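Local coordinates for protein putative S41 protease (Bacteroides fragilis NCTC 9343, PDB 3K50) that probably cleaves peptide bonds as a serine protease of family S41, although its substrate and biological role are not known, at residues Q25-Y30 with G59-D64; G111-M116 with S374-Y379; G190-N195 with D210-A215; V224-L229 with K395-I400. All blocks are in the same frame, centred on the assembly; numbering follows the deposited sequence.

Interaction 1 (Q25-Y30 with G59-D64)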
loop_
_atom_site.group_PDB
_atom_site.type_symbol
_atom_site.label_atom_id
_atom_site.label_comp_id
_atom_site.label_asym_id
_atom_site.label_seq_id
_atom_site.Cartn_x
_atom_site.Cartn_y
_atom_site.Cartn_z
ATOM N N GLN A 25 1.733 -23.460 -16.303
ATOM C CA GLN A 25 2.864 -22.978 -17.057
ATOM C C GLN A 25 3.649 -21.915 -16.299
ATOM O O GLN A 25 4.877 -21.962 -16.279
ATOM C CB GLN A 25 2.414 -22.416 -18.428
ATOM C CG GLN A 25 3.552 -21.663 -19.233
ATOM C CD GLN A 25 4.858 -22.479 -19.503
ATOM O OE1 GLN A 25 5.968 -21.937 -19.397
ATOM N NE2 GLN A 25 4.720 -23.775 -19.832
ATOM N N GLU A 26 2.949 -20.978 -15.658
ATOM C CA GLU A 26 3.577 -19.771 -15.127
ATOM C C GLU A 26 3.771 -19.647 -13.624
ATOM O O GLU A 26 4.509 -18.785 -13.187
ATOM C CB GLU A 26 2.710 -18.566 -15.504
ATOM C CG GLU A 26 2.358 -18.414 -16.958
ATOM C CD GLU A 26 3.522 -18.011 -17.841
ATOM O OE1 GLU A 26 4.582 -17.674 -17.325
ATOM O OE2 GLU A 26 3.365 -18.023 -19.072
ATOM N N TYR A 27 3.084 -20.469 -12.844
ATOM C CA TYR A 27 3.131 -20.407 -11.402
ATOM C C TYR A 27 4.483 -20.792 -10.825
ATOM O O TYR A 27 5.043 -21.826 -11.204
ATOM C CB TYR A 27 2.095 -21.390 -10.847
ATOM C CG TYR A 27 1.714 -21.305 -9.380
ATOM C CD1 TYR A 27 1.627 -20.080 -8.706
ATOM C CD2 TYR A 27 1.254 -22.420 -8.727
ATOM C CE1 TYR A 27 1.207 -20.028 -7.364
ATOM C CE2 TYR A 27 0.761 -22.372 -7.376
ATOM C CZ TYR A 27 0.738 -21.163 -6.723
ATOM O OH TYR A 27 0.249 -21.074 -5.437
ATOM N N LEU A 28 4.978 -19.984 -9.871
ATOM C CA LEU A 28 6.222 -20.270 -9.183
ATOM C C LEU A 28 6.186 -21.674 -8.639
ATOM O O LEU A 28 7.148 -22.439 -8.816
ATOM C CB LEU A 28 6.493 -19.315 -8.005
ATOM C CG LEU A 28 7.795 -19.503 -7.218
ATOM C CD1 LEU A 28 9.061 -19.322 -8.073
ATOM C CD2 LEU A 28 7.828 -18.593 -6.010
ATOM N N TRP A 29 5.063 -22.015 -8.014
ATOM C CA TRP A 29 4.921 -23.274 -7.301
ATOM C C TRP A 29 4.080 -24.305 -8.059
ATOM O O TRP A 29 3.298 -25.042 -7.485
ATOM C CB TRP A 29 4.276 -22.967 -5.931
ATOM C CG TRP A 29 5.120 -22.153 -4.987
ATOM C CD1 TRP A 29 6.428 -22.392 -4.690
ATOM C CD2 TRP A 29 4.737 -21.028 -4.152
ATOM N NE1 TRP A 29 6.886 -21.480 -3.808
ATOM C CE2 TRP A 29 5.883 -20.635 -3.446
ATOM C CE3 TRP A 29 3.579 -20.288 -3.989
ATOM C CZ2 TRP A 29 5.889 -19.581 -2.542
ATOM C CZ3 TRP A 29 3.574 -19.231 -3.098
ATOM C CH2 TRP A 29 4.714 -18.881 -2.384
ATOM N N TYR A 30 4.231 -24.375 -9.361
ATOM C CA TYR A 30 3.402 -25.285 -10.137
ATOM C C TYR A 30 3.581 -26.736 -9.657
ATOM O O TYR A 30 2.673 -27.523 -9.711
ATOM C CB TYR A 30 3.700 -25.153 -11.644
ATOM C CG TYR A 30 4.981 -25.808 -12.113
ATOM C CD1 TYR A 30 6.181 -25.128 -12.108
ATOM C CD2 TYR A 30 4.985 -27.137 -12.549
ATOM C CE1 TYR A 30 7.361 -25.767 -12.493
ATOM C CE2 TYR A 30 6.160 -27.775 -12.950
ATOM C CZ TYR A 30 7.331 -27.096 -12.940
ATOM O OH TYR A 30 8.491 -27.738 -13.336
ATOM N N GLY A 59 -2.853 -16.387 0.334
ATOM C CA GLY A 59 -3.524 -15.232 -0.218
ATOM C C GLY A 59 -2.643 -14.331 -1.043
ATOM O O GLY A 59 -3.019 -13.174 -1.308
ATOM N N PHE A 60 -1.509 -14.843 -1.519
ATOM C CA PHE A 60 -0.660 -14.015 -2.371
ATOM C C PHE A 60 -1.293 -13.910 -3.776
ATOM O O PHE A 60 -1.584 -12.819 -4.286
ATOM C CB PHE A 60 0.763 -14.522 -2.411
ATOM C CG PHE A 60 1.369 -14.806 -1.062
ATOM C CD1 PHE A 60 1.097 -14.004 0.039
ATOM C CD2 PHE A 60 2.262 -15.837 -0.919
ATOM C CE1 PHE A 60 1.659 -14.285 1.256
ATOM C CE2 PHE A 60 2.849 -16.114 0.305
ATOM C CZ PHE A 60 2.566 -15.327 1.383
ATOM N N SER A 61 -1.559 -15.044 -4.387
ATOM C CA SER A 61 -2.253 -15.057 -5.655
ATOM C C SER A 61 -3.693 -14.703 -5.443
ATOM O O SER A 61 -4.309 -15.133 -4.475
ATOM C CB SER A 61 -2.172 -16.450 -6.268
ATOM O OG SER A 61 -0.840 -16.804 -6.499
ATOM N N LYS A 62 -4.280 -13.964 -6.384
ATOM C CA LYS A 62 -5.680 -13.596 -6.233
ATOM C C LYS A 62 -6.349 -13.165 -7.540
ATOM O O LYS A 62 -5.679 -12.831 -8.508
ATOM C CB LYS A 62 -5.814 -12.456 -5.247
ATOM C CG LYS A 62 -5.130 -11.218 -5.630
ATOM C CD LYS A 62 -4.952 -10.325 -4.393
ATOM C CE LYS A 62 -4.383 -8.938 -4.740
ATOM N NZ LYS A 62 -5.303 -8.133 -5.635
ATOM N N ILE A 63 -7.677 -13.194 -7.530
ATOM C CA ILE A 63 -8.498 -12.799 -8.676
ATOM C C ILE A 63 -8.971 -11.368 -8.443
ATOM O O ILE A 63 -9.418 -11.016 -7.343
ATOM C CB ILE A 63 -9.735 -13.718 -8.876
ATOM C CG1 ILE A 63 -9.346 -15.206 -9.016
ATOM C CG2 ILE A 63 -10.620 -13.197 -10.060
ATOM C CD1 ILE A 63 -8.379 -15.546 -10.197
ATOM N N ASP A 64 -8.842 -10.555 -9.478
ATOM C CA ASP A 64 -9.341 -9.184 -9.518
ATOM C C ASP A 64 -10.168 -8.981 -10.793
ATOM O O ASP A 64 -9.840 -9.496 -11.877
ATOM C CB ASP A 64 -8.190 -8.196 -9.493
ATOM C CG ASP A 64 -7.597 -8.036 -8.104
ATOM O OD1 ASP A 64 -8.364 -7.872 -7.129
ATOM O OD2 ASP A 64 -6.366 -8.063 -7.975
#

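Interaction 2 (G111-M116 with S374-Y379)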
loop_
_atom_site.group_PDB
_atom_site.type_symbol
_atom_site.label_atom_id
_atom_site.label_comp_id
_atom_site.label_asym_id
_atom_site.label_seq_id
_atom_site.Cartn_x
_atom_site.Cartn_y
_atom_site.Cartn_z
ATOM N N GLY A 111 -8.329 12.545 9.981
ATOM C CA GLY A 111 -8.541 12.995 11.355
ATOM C C GLY A 111 -9.950 13.545 11.560
ATOM O O GLY A 111 -10.410 13.698 12.675
ATOM N N HIS A 112 -10.629 13.892 10.481
ATOM C CA HIS A 112 -12.025 14.252 10.598
ATOM C C HIS A 112 -12.836 12.996 10.804
ATOM O O HIS A 112 -12.489 11.913 10.311
ATOM C CB HIS A 112 -12.551 14.927 9.344
ATOM C CG HIS A 112 -12.226 16.377 9.257
ATOM N ND1 HIS A 112 -11.873 16.985 8.079
ATOM C CD2 HIS A 112 -12.207 17.346 10.206
ATOM C CE1 HIS A 112 -11.653 18.264 8.301
ATOM N NE2 HIS A 112 -11.846 18.507 9.584
ATOM N N TRP A 113 -13.944 13.159 11.504
ATOM C CA TRP A 113 -14.860 12.060 11.774
ATOM C C TRP A 113 -16.204 12.415 11.177
ATOM O O TRP A 113 -16.662 13.543 11.372
ATOM C CB TRP A 113 -15.077 11.885 13.260
ATOM C CG TRP A 113 -13.886 11.508 14.074
ATOM C CD1 TRP A 113 -12.845 12.298 14.396
ATOM C CD2 TRP A 113 -13.680 10.271 14.763
ATOM N NE1 TRP A 113 -11.969 11.629 15.221
ATOM C CE2 TRP A 113 -12.460 10.379 15.460
ATOM C CE3 TRP A 113 -14.387 9.069 14.832
ATOM C CZ2 TRP A 113 -11.928 9.333 16.209
ATOM C CZ3 TRP A 113 -13.879 8.046 15.611
ATOM C CH2 TRP A 113 -12.646 8.190 16.292
ATOM N N ILE A 114 -16.792 11.510 10.401
ATOM C CA ILE A 114 -18.143 11.704 9.872
ATOM C C ILE A 114 -19.094 11.169 10.957
ATOM O O ILE A 114 -18.996 10.003 11.367
ATOM C CB ILE A 114 -18.375 10.989 8.559
ATOM C CG1 ILE A 114 -17.408 11.456 7.474
ATOM C CG2 ILE A 114 -19.769 11.286 8.031
ATOM C CD1 ILE A 114 -17.597 10.680 6.137
HETATM N N MSE A 115 -19.996 12.020 11.432
HETATM C CA MSE A 115 -20.913 11.680 12.544
HETATM C C MSE A 115 -22.379 11.471 12.144
HETATM O O MSE A 115 -23.101 10.730 12.827
HETATM C CB MSE A 115 -20.863 12.759 13.617
HETATM C CG MSE A 115 -19.489 12.995 14.173
HETATM SE SE MSE A 115 -19.464 14.386 15.477
HETATM C CE MSE A 115 -20.084 13.395 17.099
HETATM N N MSE A 116 -22.824 12.168 11.088
HETATM C CA MSE A 116 -24.190 12.033 10.546
HETATM C C MSE A 116 -24.182 12.238 9.056
HETATM O O MSE A 116 -23.312 12.955 8.533
HETATM C CB MSE A 116 -25.095 13.102 11.113
HETATM C CG MSE A 116 -25.027 13.198 12.601
HETATM SE SE MSE A 116 -26.064 11.908 13.524
HETATM C CE MSE A 116 -27.458 13.262 13.755
ATOM N N SER A 374 -4.401 3.462 18.386
ATOM C CA SER A 374 -4.341 3.647 19.865
ATOM C C SER A 374 -4.065 5.097 20.304
ATOM O O SER A 374 -4.172 5.425 21.491
ATOM C CB SER A 374 -3.273 2.721 20.480
ATOM O OG SER A 374 -3.658 1.358 20.385
ATOM N N TYR A 375 -3.768 5.970 19.341
ATOM C CA TYR A 375 -3.392 7.325 19.619
ATOM C C TYR A 375 -4.310 8.286 18.857
ATOM O O TYR A 375 -3.860 8.997 17.939
ATOM C CB TYR A 375 -1.943 7.531 19.164
ATOM C CG TYR A 375 -0.868 6.730 19.841
ATOM C CD1 TYR A 375 -0.575 5.434 19.447
ATOM C CD2 TYR A 375 -0.099 7.295 20.845
ATOM C CE1 TYR A 375 0.428 4.723 20.088
ATOM C CE2 TYR A 375 0.905 6.609 21.466
ATOM C CZ TYR A 375 1.162 5.319 21.109
ATOM O OH TYR A 375 2.213 4.691 21.776
ATOM N N LEU A 376 -5.556 8.345 19.290
ATOM C CA LEU A 376 -6.557 9.157 18.593
ATOM C C LEU A 376 -6.268 10.643 18.631
ATOM O O LEU A 376 -6.503 11.335 17.646
ATOM C CB LEU A 376 -7.967 8.855 19.127
ATOM C CG LEU A 376 -8.460 7.428 18.845
ATOM C CD1 LEU A 376 -9.896 7.247 19.384
ATOM C CD2 LEU A 376 -8.368 7.027 17.375
ATOM N N SER A 377 -5.693 11.133 19.724
ATOM C CA SER A 377 -5.373 12.563 19.823
ATOM C C SER A 377 -4.274 13.018 18.829
ATOM O O SER A 377 -4.179 14.215 18.484
ATOM C CB SER A 377 -4.988 12.920 21.241
ATOM O OG SER A 377 -3.664 12.488 21.494
ATOM N N THR A 378 -3.435 12.101 18.370
ATOM C CA THR A 378 -2.466 12.432 17.327
ATOM C C THR A 378 -2.743 11.728 15.933
ATOM O O THR A 378 -1.843 11.597 15.100
ATOM C CB THR A 378 -1.040 12.192 17.794
ATOM O OG1 THR A 378 -0.933 10.873 18.314
ATOM C CG2 THR A 378 -0.648 13.211 18.898
ATOM N N TYR A 379 -3.973 11.285 15.702
ATOM C CA TYR A 379 -4.387 10.760 14.383
ATOM C C TYR A 379 -4.632 12.009 13.514
ATOM O O TYR A 379 -5.691 12.645 13.601
ATOM C CB TYR A 379 -5.622 9.912 14.561
ATOM C CG TYR A 379 -5.921 8.968 13.432
ATOM C CD1 TYR A 379 -6.496 9.406 12.273
ATOM C CD2 TYR A 379 -5.622 7.616 13.548
ATOM C CE1 TYR A 379 -6.787 8.528 11.254
ATOM C CE2 TYR A 379 -5.908 6.717 12.513
ATOM C CZ TYR A 379 -6.482 7.179 11.381
ATOM O OH TYR A 379 -6.807 6.299 10.366
#

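Interaction 3 (G190-N195 with D210-A215)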
loop_
_atom_site.group_PDB
_atom_site.type_symbol
_atom_site.label_atom_id
_atom_site.label_comp_id
_atom_site.label_asym_id
_atom_site.label_seq_id
_atom_site.Cartn_x
_atom_site.Cartn_y
_atom_site.Cartn_z
ATOM N N GLY A 190 13.323 14.536 4.796
ATOM C CA GLY A 190 12.411 14.325 3.684
ATOM C C GLY A 190 11.286 13.400 4.143
ATOM O O GLY A 190 11.560 12.367 4.734
ATOM N N TYR A 191 10.033 13.768 3.880
ATOM C CA TYR A 191 8.893 12.910 4.234
ATOM C C TYR A 191 8.129 12.597 2.935
ATOM O O TYR A 191 7.737 13.506 2.190
ATOM C CB TYR A 191 7.946 13.583 5.254
ATOM C CG TYR A 191 6.642 12.820 5.427
ATOM C CD1 TYR A 191 6.610 11.647 6.171
ATOM C CD2 TYR A 191 5.473 13.256 4.849
ATOM C CE1 TYR A 191 5.453 10.927 6.350
ATOM C CE2 TYR A 191 4.284 12.516 4.989
ATOM C CZ TYR A 191 4.288 11.378 5.740
ATOM O OH TYR A 191 3.176 10.638 5.881
ATOM N N LEU A 192 7.942 11.325 2.671
ATOM C CA LEU A 192 7.176 10.902 1.524
ATOM C C LEU A 192 6.138 9.851 1.864
ATOM O O LEU A 192 6.477 8.764 2.299
ATOM C CB LEU A 192 8.112 10.328 0.450
ATOM C CG LEU A 192 7.542 9.782 -0.869
ATOM C CD1 LEU A 192 6.990 10.927 -1.719
ATOM C CD2 LEU A 192 8.596 9.057 -1.625
HETATM N N MSE A 193 4.881 10.188 1.589
HETATM C CA MSE A 193 3.752 9.264 1.676
HETATM C C MSE A 193 3.520 8.722 0.239
HETATM O O MSE A 193 2.936 9.405 -0.587
HETATM C CB MSE A 193 2.534 9.964 2.265
HETATM C CG MSE A 193 1.515 9.050 2.821
HETATM SE SE MSE A 193 0.691 7.675 1.678
HETATM C CE MSE A 193 -0.281 6.778 3.130
ATOM N N TYR A 194 4.049 7.513 -0.028
ATOM C CA TYR A 194 4.040 6.867 -1.351
ATOM C C TYR A 194 3.127 5.675 -1.247
ATOM O O TYR A 194 3.446 4.710 -0.553
ATOM C CB TYR A 194 5.447 6.408 -1.734
ATOM C CG TYR A 194 5.573 5.774 -3.123
ATOM C CD1 TYR A 194 5.417 6.522 -4.245
ATOM C CD2 TYR A 194 5.956 4.448 -3.276
ATOM C CE1 TYR A 194 5.585 5.951 -5.553
ATOM C CE2 TYR A 194 6.131 3.862 -4.544
ATOM C CZ TYR A 194 5.956 4.615 -5.667
ATOM O OH TYR A 194 6.136 4.057 -6.908
ATOM N N ASN A 195 1.998 5.714 -1.939
ATOM C CA ASN A 195 0.929 4.737 -1.616
ATOM C C ASN A 195 0.741 3.542 -2.528
ATOM O O ASN A 195 -0.033 2.678 -2.201
ATOM C CB ASN A 195 -0.415 5.491 -1.470
ATOM C CG ASN A 195 -1.365 4.823 -0.472
ATOM O OD1 ASN A 195 -0.949 4.418 0.592
ATOM N ND2 ASN A 195 -2.619 4.673 -0.847
ATOM N N ASP A 210 7.741 9.695 -12.877
ATOM C CA ASP A 210 8.281 11.056 -13.049
ATOM C C ASP A 210 7.849 11.987 -11.898
ATOM O O ASP A 210 8.591 12.878 -11.528
ATOM C CB ASP A 210 8.011 11.624 -14.469
ATOM C CG ASP A 210 8.912 10.950 -15.532
ATOM O OD1 ASP A 210 9.986 10.456 -15.143
ATOM O OD2 ASP A 210 8.575 10.890 -16.734
ATOM N N ASP A 211 6.645 11.806 -11.369
ATOM C CA ASP A 211 6.223 12.527 -10.158
ATOM C C ASP A 211 7.187 12.160 -9.023
ATOM O O ASP A 211 7.567 13.006 -8.224
ATOM C CB ASP A 211 4.824 12.102 -9.694
ATOM C CG ASP A 211 3.738 12.579 -10.586
ATOM O OD1 ASP A 211 3.954 13.596 -11.285
ATOM O OD2 ASP A 211 2.645 11.957 -10.580
ATOM N N LEU A 212 7.493 10.870 -8.897
ATOM C CA LEU A 212 8.436 10.413 -7.835
ATOM C C LEU A 212 9.832 11.047 -8.014
ATOM O O LEU A 212 10.429 11.536 -7.054
ATOM C CB LEU A 212 8.530 8.876 -7.787
ATOM C CG LEU A 212 9.347 8.171 -6.711
ATOM C CD1 LEU A 212 8.724 8.395 -5.335
ATOM C CD2 LEU A 212 9.445 6.660 -6.961
ATOM N N ARG A 213 10.333 11.072 -9.246
ATOM C CA ARG A 213 11.600 11.692 -9.541
ATOM C C ARG A 213 11.577 13.135 -9.154
ATOM O O ARG A 213 12.581 13.674 -8.667
ATOM C CB ARG A 213 11.944 11.614 -11.030
ATOM C CG ARG A 213 12.337 10.216 -11.481
ATOM C CD ARG A 213 12.641 10.142 -12.944
ATOM N NE ARG A 213 13.061 8.756 -13.305
ATOM C CZ ARG A 213 12.302 7.821 -13.922
ATOM N NH1 ARG A 213 11.055 8.051 -14.298
ATOM N NH2 ARG A 213 12.789 6.603 -14.155
ATOM N N ARG A 214 10.456 13.783 -9.417
ATOM C CA ARG A 214 10.356 15.213 -9.169
ATOM C C ARG A 214 10.469 15.518 -7.690
ATOM O O ARG A 214 11.080 16.507 -7.336
ATOM C CB ARG A 214 9.050 15.751 -9.743
ATOM C CG ARG A 214 8.922 17.282 -9.668
ATOM C CD ARG A 214 8.014 17.886 -10.740
ATOM N NE ARG A 214 6.750 17.168 -10.903
ATOM C CZ ARG A 214 6.470 16.249 -11.841
ATOM N NH1 ARG A 214 7.336 15.865 -12.798
ATOM N NH2 ARG A 214 5.275 15.697 -11.823
ATOM N N ALA A 215 9.835 14.689 -6.862
ATOM C CA ALA A 215 9.890 14.770 -5.422
ATOM C C ALA A 215 11.363 14.610 -4.956
ATOM O O ALA A 215 11.858 15.389 -4.129
ATOM C CB ALA A 215 8.998 13.630 -4.807
#

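Interaction 4 (V224-L229 with K395-I400)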
loop_
_atom_site.group_PDB
_atom_site.type_symbol
_atom_site.label_atom_id
_atom_site.label_comp_id
_atom_site.label_asym_id
_atom_site.label_seq_id
_atom_site.Cartn_x
_atom_site.Cartn_y
_atom_site.Cartn_z
ATOM N N VAL A 224 18.059 17.407 2.018
ATOM C CA VAL A 224 17.614 16.349 2.916
ATOM C C VAL A 224 18.762 15.395 3.275
ATOM O O VAL A 224 19.549 14.984 2.410
ATOM C CB VAL A 224 16.427 15.617 2.220
ATOM C CG1 VAL A 224 16.272 14.252 2.709
ATOM C CG2 VAL A 224 15.192 16.485 2.381
ATOM N N ASN A 225 18.892 15.102 4.557
ATOM C CA ASN A 225 19.915 14.177 5.076
ATOM C C ASN A 225 19.316 13.094 5.992
ATOM O O ASN A 225 20.040 12.280 6.514
ATOM C CB ASN A 225 21.055 14.919 5.787
ATOM C CG ASN A 225 20.568 16.006 6.700
ATOM O OD1 ASN A 225 19.686 15.776 7.566
ATOM N ND2 ASN A 225 21.134 17.229 6.527
ATOM N N GLU A 226 17.999 13.098 6.170
ATOM C CA GLU A 226 17.282 12.015 6.864
ATOM C C GLU A 226 16.004 11.790 6.048
ATOM O O GLU A 226 15.591 12.668 5.301
ATOM C CB GLU A 226 16.924 12.320 8.334
ATOM C CG GLU A 226 18.091 12.526 9.280
ATOM C CD GLU A 226 18.900 11.300 9.686
ATOM O OE1 GLU A 226 18.466 10.125 9.598
ATOM O OE2 GLU A 226 19.993 11.540 10.215
ATOM N N PHE A 227 15.368 10.633 6.210
ATOM C CA PHE A 227 14.191 10.311 5.379
ATOM C C PHE A 227 13.161 9.377 6.072
ATOM O O PHE A 227 13.483 8.351 6.684
ATOM C CB PHE A 227 14.670 9.725 4.043
ATOM C CG PHE A 227 13.676 9.829 2.914
ATOM C CD1 PHE A 227 12.603 8.950 2.810
ATOM C CD2 PHE A 227 13.848 10.763 1.915
ATOM C CE1 PHE A 227 11.696 9.047 1.771
ATOM C CE2 PHE A 227 12.965 10.853 0.869
ATOM C CZ PHE A 227 11.880 10.020 0.789
ATOM N N VAL A 228 11.899 9.780 5.970
ATOM C CA VAL A 228 10.778 9.002 6.463
ATOM C C VAL A 228 9.913 8.628 5.240
ATOM O O VAL A 228 9.300 9.501 4.612
ATOM C CB VAL A 228 9.950 9.780 7.461
ATOM C CG1 VAL A 228 8.762 8.948 7.921
ATOM C CG2 VAL A 228 10.818 10.219 8.639
ATOM N N LEU A 229 9.946 7.354 4.866
ATOM C CA LEU A 229 9.144 6.811 3.763
ATOM C C LEU A 229 7.873 6.143 4.364
ATOM O O LEU A 229 7.958 5.101 5.014
ATOM C CB LEU A 229 9.981 5.807 2.981
ATOM C CG LEU A 229 9.351 5.025 1.825
ATOM C CD1 LEU A 229 9.052 5.888 0.655
ATOM C CD2 LEU A 229 10.325 3.837 1.408
ATOM N N LYS A 395 11.325 11.650 16.700
ATOM C CA LYS A 395 11.869 11.552 18.028
ATOM C C LYS A 395 13.003 10.525 18.075
ATOM O O LYS A 395 14.045 10.752 18.719
ATOM C CB LYS A 395 10.786 11.183 19.067
ATOM C CG LYS A 395 9.760 12.313 19.419
ATOM C CD LYS A 395 8.903 11.811 20.625
ATOM C CE LYS A 395 7.692 12.702 21.048
ATOM N NZ LYS A 395 7.893 14.109 20.692
ATOM N N ILE A 396 12.794 9.380 17.447
ATOM C CA ILE A 396 13.811 8.324 17.467
ATOM C C ILE A 396 15.126 8.801 16.819
ATOM O O ILE A 396 16.167 8.614 17.385
ATOM C CB ILE A 396 13.306 7.055 16.801
ATOM C CG1 ILE A 396 12.301 6.370 17.746
ATOM C CG2 ILE A 396 14.464 6.078 16.495
ATOM C CD1 ILE A 396 11.125 5.615 17.032
HETATM N N MSE A 397 15.055 9.502 15.695
HETATM C CA MSE A 397 16.276 9.958 15.048
HETATM C C MSE A 397 16.965 11.038 15.878
HETATM O O MSE A 397 18.143 11.284 15.722
HETATM C CB MSE A 397 15.988 10.448 13.617
HETATM C CG MSE A 397 15.293 11.793 13.543
HETATM SE SE MSE A 397 14.922 12.427 11.745
HETATM C CE MSE A 397 13.620 11.043 11.179
ATOM N N SER A 398 16.241 11.705 16.753
ATOM C CA SER A 398 16.831 12.756 17.566
ATOM C C SER A 398 17.227 12.261 18.940
ATOM O O SER A 398 17.711 13.049 19.744
ATOM C CB SER A 398 15.805 13.885 17.779
ATOM O OG SER A 398 15.524 14.538 16.601
ATOM N N GLY A 399 16.962 11.002 19.249
ATOM C CA GLY A 399 17.236 10.427 20.575
ATOM C C GLY A 399 16.293 10.787 21.694
ATOM O O GLY A 399 16.621 10.568 22.846
ATOM N N ILE A 400 15.142 11.365 21.371
ATOM C CA ILE A 400 14.129 11.808 22.334
ATOM C C ILE A 400 13.438 10.570 22.850
ATOM O O ILE A 400 13.166 10.448 24.065
ATOM C CB ILE A 400 13.107 12.809 21.705
ATOM C CG1 ILE A 400 13.805 14.116 21.312
ATOM C CG2 ILE A 400 11.980 13.156 22.702
ATOM C CD1 ILE A 400 13.104 15.009 20.236
#

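Interaction 1 (Q25-Y30 with G59-D64)
In the N-terminal domain of this putative S41 peptidase, the turn that follows helix 18-26 packs against the loop leading into strand 62-65, and Tyr27, Trp29, Phe60 and Ser61 make the contact. Trp29 and Phe60 meet rim to rim: CH2 of the indole lies 4.2 Å from CD2 of the phenyl ring, each near the plane of the other ring, so this is an edge contact without stacking. Large flat side chains suit the place because both backbones stay well apart, the closest CA atoms, of Tyr27 and Ser61, being 9.5 Å from each other. Tyr27 is the first residue beyond the helix and starts a type I turn, closed by Tyr30 N to Tyr27 O at 3.2 Å. With CG anti to the backbone N (chi1 -166°), its ring reaches across until CE1 is 3.9 Å from Ser61 OG. Those two residues also share a partner: Tyr27 OH and Ser61 OG each hydrogen-bond to OD2 of Asp57, which ties both segments to one carboxylate. Tyr27 OH is bonded to Ala54 N as well, so two polar partners hold the hydroxyl. Strands 330-336 and 342-352 border the cluster: Trp29 and Phe60 both touch Val330, while Phe60 also packs on Val347 and Tyr27 on Leu346.

Interaction 2 (G111-M116 with S374-Y379)
Gly111, Tyr379, Trp113 and Leu376 join the PDZ domain to the loop between strand 368-369 and helix 388-398, a contact between parts of the chain more than 250 residues apart. Gly111 and Tyr379 bring the backbones closest, with 5.6 Å between their CA atoms. Gly111 CA lies only 3.6 Å from Tyr379 O, and a glycine, with its phi of 103°, fits this tight spot. The CA of Gly111 also lies at the edge of the Tyr379 ring, near its plane. Arg110, just before the glycine, makes a cation-pi contact with the same ring, which touches Ser95 of strand 90-97 too, so the tyrosine is held against the PDZ domain at several points. Trp113 stands on strand 113-117, in the middle of the five-stranded antiparallel sheet, and is buried there, its ring packed edge-to-face with Tyr81. The CH2 end of its indole reaches Leu376, which opens a short 3-10 segment and whose carbonyl O accepts Tyr379 N at 3.2 Å. The apolar methyl of Leu376 matches the apolar edge of the indole: CD1 of Leu376 sits near the indole plane, 4.2 Å from Trp113 CH2.

Interaction 3 (G190-N195 with D210-A215)
NH1 of Arg213 is gripped by OD1 of Asp210 at 2.8 Å and, weakly, by Gln206 OE1, while NH2 of the same guanidinium bonds to the carbonyl oxygen of Leu281. NH1 approaches OD1 from above the carboxylate plane, 39° out of it, and Asp210 and Arg213 do not touch residues 190-195. Toward the strand the helix presents Leu212. Its CD1 lies 3.8 Å from Leu192 CD2 and 4.0 Å from Tyr194 CD1, so one methyl serves two strand residues whose side chains lie on the same side of the sheet. Leu212 crosses both at about a right angle, and its CD2 comes within 4.2 Å of Tyr194 CE1. Branched leucines fill this buried layer well, and the small Ala215 faces the strand, its CA 8.4 Å from that of Leu192, consistent with close approach. A helix packed on its preceding strand in this way is characteristic of a beta-alpha-beta unit, here 187-194, 207-221 and 226-230.

Interaction 4 (V224-L229 with K395-I400)
Met397, a selenomethionine, lays its selenium beside the aliphatic part of Glu226, with SE 4.0 Å from CB and equally far from CG of that residue. The two side chains run antiparallel alongside each other, so the glutamate's methylenes line the path of Met397. Beyond the selenium, the chain bends at chi3 (65°), which turns CE toward Val228, where it stands 3.9 Å from CG2. The same residue therefore touches two positions of strand 226-230 that are two apart and point to one side of the sheet. A long flexible side chain is apt here, because the backbones stay apart, with 8.5 Å between the CA atoms of Met397 and Glu226. The last turn of the helix is capped by a Schellman motif: Gly399 has a positive phi (76°), Ile400 N bonds to Lys395 O at 2.9 Å, and Gly399 N bonds to Ile396 O. Met397 also packs on Val189 and Tyr294 of the flanking strands. No hydrogen bond crosses between the two segments. Glu226 thus behaves as an amphipathic residue, giving its methylenes to the apolar contact while its carboxylate pairs with Lys187 in a salt bridge.

In the fold
Interaction 1 comes first along the chain; interaction 3 then falls within the span of interaction 2, whose segments interleave with those of interaction 4. Interaction 1 stands apart, its centre about 30 Å from that of interaction 3 and about 38 Å from those of interactions 2 and 4. Interactions 3 and 4, with centres about 17 Å apart, share one mixed sheet: strands 187-194 and 226-230 are neighbours, and backbone bonds of Gly190 with Glu226 and Val228 join them directly. Helix 207-221 covers one strand, while helix 388-398 packs on the other. Because residues 374-379 meet the PDZ domain and helix 388-398 meets the peptidase sheet, the C-terminal region contacts both domains.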